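Local coordinates for protein mediator of RNA polymerase II transcription subunit 6 (Schizosaccharomyces pombe, PDB 4H61) that serves as a component of the Mediator complex, a coactivator that relays signals from gene-specific regulators to the RNA polymerase II transcription machinery, at residues A[85-90]-A[97-102]. Residues are numbered along the deposited sequence; the frame is centred on the assembly and turned at random.
Sequences VIQKQN and VKPLTV
A classic beta bulge interrupts the antiparallel pairing, with L100 and T101 both set against K88. The evidence is the shared acceptor K88 O: L100 N donates to it at 2.8 Å with an N-H...O angle of 165°, while T101 N adds only a weak bond at 3.4 Å. The L100 psi of -57° fits the extra residue, and the register slips by one, from Q87 opposite V102 to Q89 opposite P99. K88 N closes the bulge by bonding T101 O at 2.8 Å; beyond it, N90 and K98 exchange both backbone bonds, each 2.8 Å between N and O. P99, which has no N-H to give, falls at a non-hydrogen-bonded position.

On the face bearing Q87, Q89 and P99, the Q87 amide lies alongside the proline ring, its NE2 4.1 Å from P99 CB. Q89 takes the torsion that puts CG between its backbone N and carbonyl carbon (chi1 78°), and its amide crosses V97, whose two methyls meet opposite ends of it: CG1 by OE1, CG2 by NE2. Q87 NE2 donates to Q89 OE1 at 2.8 Å, in the Q89 carbonyl plane but bent, and tilted from the Q87 amide plane; Q89 NE2 is hydrogen-bonded to Q72 OE1 of strand 70-79. Shortening Q89 to an alanine would probably cost Q87 NE2 this acceptor and Q72 OE1 its donor, and open a gap beside V97. Helix 115-135 packs on V97, P99 and V102.

The K88 aliphatic chain passes over L100, CG to CB at 3.9 Å. The 83-91/97-106 hairpin thus absorbs its extra residue through one carbonyl that takes one good and one weak bond, while Q87 NE2, Q89 OE1 and Q89 NE2 are paired where both glutamines are buried.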
loop_
_atom_site.group_PDB
_atom_site.type_symbol
_atom_site.label_atom_id
_atom_site.label_comp_id
_atom_site.label_asym_id
_atom_site.label_seq_id
_atom_site.Cartn_x
_atom_site.Cartn_y
_atom_site.Cartn_z
ATOM N N VAL A 85 5.195 -5.257 4.552
ATOM C CA VAL A 85 5.695 -4.558 3.377
ATOM C C VAL A 85 4.545 -3.940 2.602
ATOM O O VAL A 85 3.560 -4.616 2.280
ATOM C CB VAL A 85 6.490 -5.490 2.457
ATOM C CG1 VAL A 85 6.903 -4.752 1.182
ATOM C CG2 VAL A 85 7.703 -6.035 3.187
ATOM N N ILE A 86 4.685 -2.652 2.300
ATOM C CA ILE A 86 3.617 -1.875 1.685
ATOM C C ILE A 86 4.037 -1.409 0.308
ATOM O O ILE A 86 5.191 -1.041 0.106
ATOM C CB ILE A 86 3.277 -0.651 2.552
ATOM C CG1 ILE A 86 2.752 -1.109 3.914
ATOM C CG2 ILE A 86 2.267 0.246 1.863
ATOM C CD1 ILE A 86 2.540 0.011 4.882
ATOM N N GLN A 87 3.105 -1.433 -0.639
ATOM C CA GLN A 87 3.390 -1.006 -2.001
ATOM C C GLN A 87 2.505 0.152 -2.433
ATOM O O GLN A 87 1.277 0.092 -2.308
ATOM C CB GLN A 87 3.193 -2.175 -2.956
ATOM C CG GLN A 87 3.054 -1.776 -4.405
ATOM C CD GLN A 87 3.011 -2.980 -5.321
ATOM O OE1 GLN A 87 3.886 -3.845 -5.257
ATOM N NE2 GLN A 87 1.985 -3.053 -6.174
ATOM N N LYS A 88 3.139 1.212 -2.928
ATOM C CA LYS A 88 2.431 2.310 -3.576
ATOM C C LYS A 88 2.263 1.916 -5.031
ATOM O O LYS A 88 3.223 1.495 -5.675
ATOM C CB LYS A 88 3.227 3.617 -3.448
ATOM C CG LYS A 88 2.739 4.799 -4.301
ATOM C CD LYS A 88 2.943 6.105 -3.526
ATOM C CE LYS A 88 3.496 7.261 -4.352
ATOM N NZ LYS A 88 4.987 7.316 -4.348
ATOM N N GLN A 89 1.043 2.034 -5.543
ATOM C CA GLN A 89 0.765 1.637 -6.914
ATOM C C GLN A 89 -0.256 2.565 -7.573
ATOM O O GLN A 89 -1.108 3.149 -6.907
ATOM C CB GLN A 89 0.252 0.198 -6.947
ATOM C CG GLN A 89 -1.218 0.051 -6.551
ATOM C CD GLN A 89 -1.598 -1.380 -6.196
ATOM O OE1 GLN A 89 -0.733 -2.236 -6.000
ATOM N NE2 GLN A 89 -2.899 -1.642 -6.115
ATOM N N ASN A 90 -0.159 2.719 -8.884
ATOM C CA ASN A 90 -1.173 3.445 -9.600
ATOM C C ASN A 90 -2.091 2.450 -10.275
ATOM O O ASN A 90 -1.684 1.757 -11.203
ATOM C CB ASN A 90 -0.553 4.362 -10.645
ATOM C CG ASN A 90 -1.599 5.144 -11.421
ATOM O OD1 ASN A 90 -2.715 5.367 -10.935
ATOM N ND2 ASN A 90 -1.253 5.552 -12.637
ATOM N N VAL A 97 -2.336 -2.623 -12.612
ATOM C CA VAL A 97 -1.752 -1.824 -11.558
ATOM C C VAL A 97 -0.296 -1.547 -11.916
ATOM O O VAL A 97 0.388 -2.416 -12.448
ATOM C CB VAL A 97 -1.866 -2.579 -10.223
ATOM C CG1 VAL A 97 -0.676 -2.315 -9.330
ATOM C CG2 VAL A 97 -3.165 -2.224 -9.535
ATOM N N LYS A 98 0.180 -0.332 -11.659
ATOM C CA LYS A 98 1.588 -0.034 -11.893
ATOM C C LYS A 98 2.288 0.249 -10.575
ATOM O O LYS A 98 1.986 1.229 -9.897
ATOM C CB LYS A 98 1.768 1.130 -12.866
ATOM C CG LYS A 98 3.227 1.421 -13.162
ATOM C CD LYS A 98 3.394 2.614 -14.094
ATOM C CE LYS A 98 4.870 2.933 -14.331
ATOM N NZ LYS A 98 5.587 3.206 -13.051
ATOM N N PRO A 99 3.215 -0.629 -10.194
ATOM C CA PRO A 99 3.953 -0.469 -8.938
ATOM C C PRO A 99 4.858 0.746 -9.024
ATOM O O PRO A 99 5.603 0.876 -9.996
ATOM C CB PRO A 99 4.791 -1.749 -8.854
ATOM C CG PRO A 99 4.102 -2.722 -9.778
ATOM C CD PRO A 99 3.555 -1.879 -10.889
ATOM N N LEU A 100 4.781 1.624 -8.027
ATOM C CA LEU A 100 5.534 2.873 -8.035
ATOM C C LEU A 100 6.722 2.807 -7.091
ATOM O O LEU A 100 7.858 3.043 -7.503
ATOM C CB LEU A 100 4.626 4.049 -7.674
ATOM C CG LEU A 100 3.562 4.303 -8.740
ATOM C CD1 LEU A 100 2.658 5.504 -8.390
ATOM C CD2 LEU A 100 4.255 4.474 -10.085
ATOM N N THR A 101 6.452 2.513 -5.820
ATOM C CA THR A 101 7.511 2.312 -4.836
ATOM C C THR A 101 7.081 1.318 -3.745
ATOM O O THR A 101 5.886 1.062 -3.561
ATOM C CB THR A 101 8.020 3.660 -4.224
ATOM O OG1 THR A 101 8.067 3.572 -2.790
ATOM C CG2 THR A 101 7.140 4.824 -4.622
ATOM N N VAL A 102 8.045 0.727 -3.040
ATOM C CA VAL A 102 7.692 -0.133 -1.912
ATOM C C VAL A 102 8.415 0.258 -0.622
ATOM O O VAL A 102 9.542 0.753 -0.652
ATOM C CB VAL A 102 7.808 -1.664 -2.227
ATOM C CG1 VAL A 102 8.230 -1.906 -3.669
ATOM C CG2 VAL A 102 8.733 -2.369 -1.257
#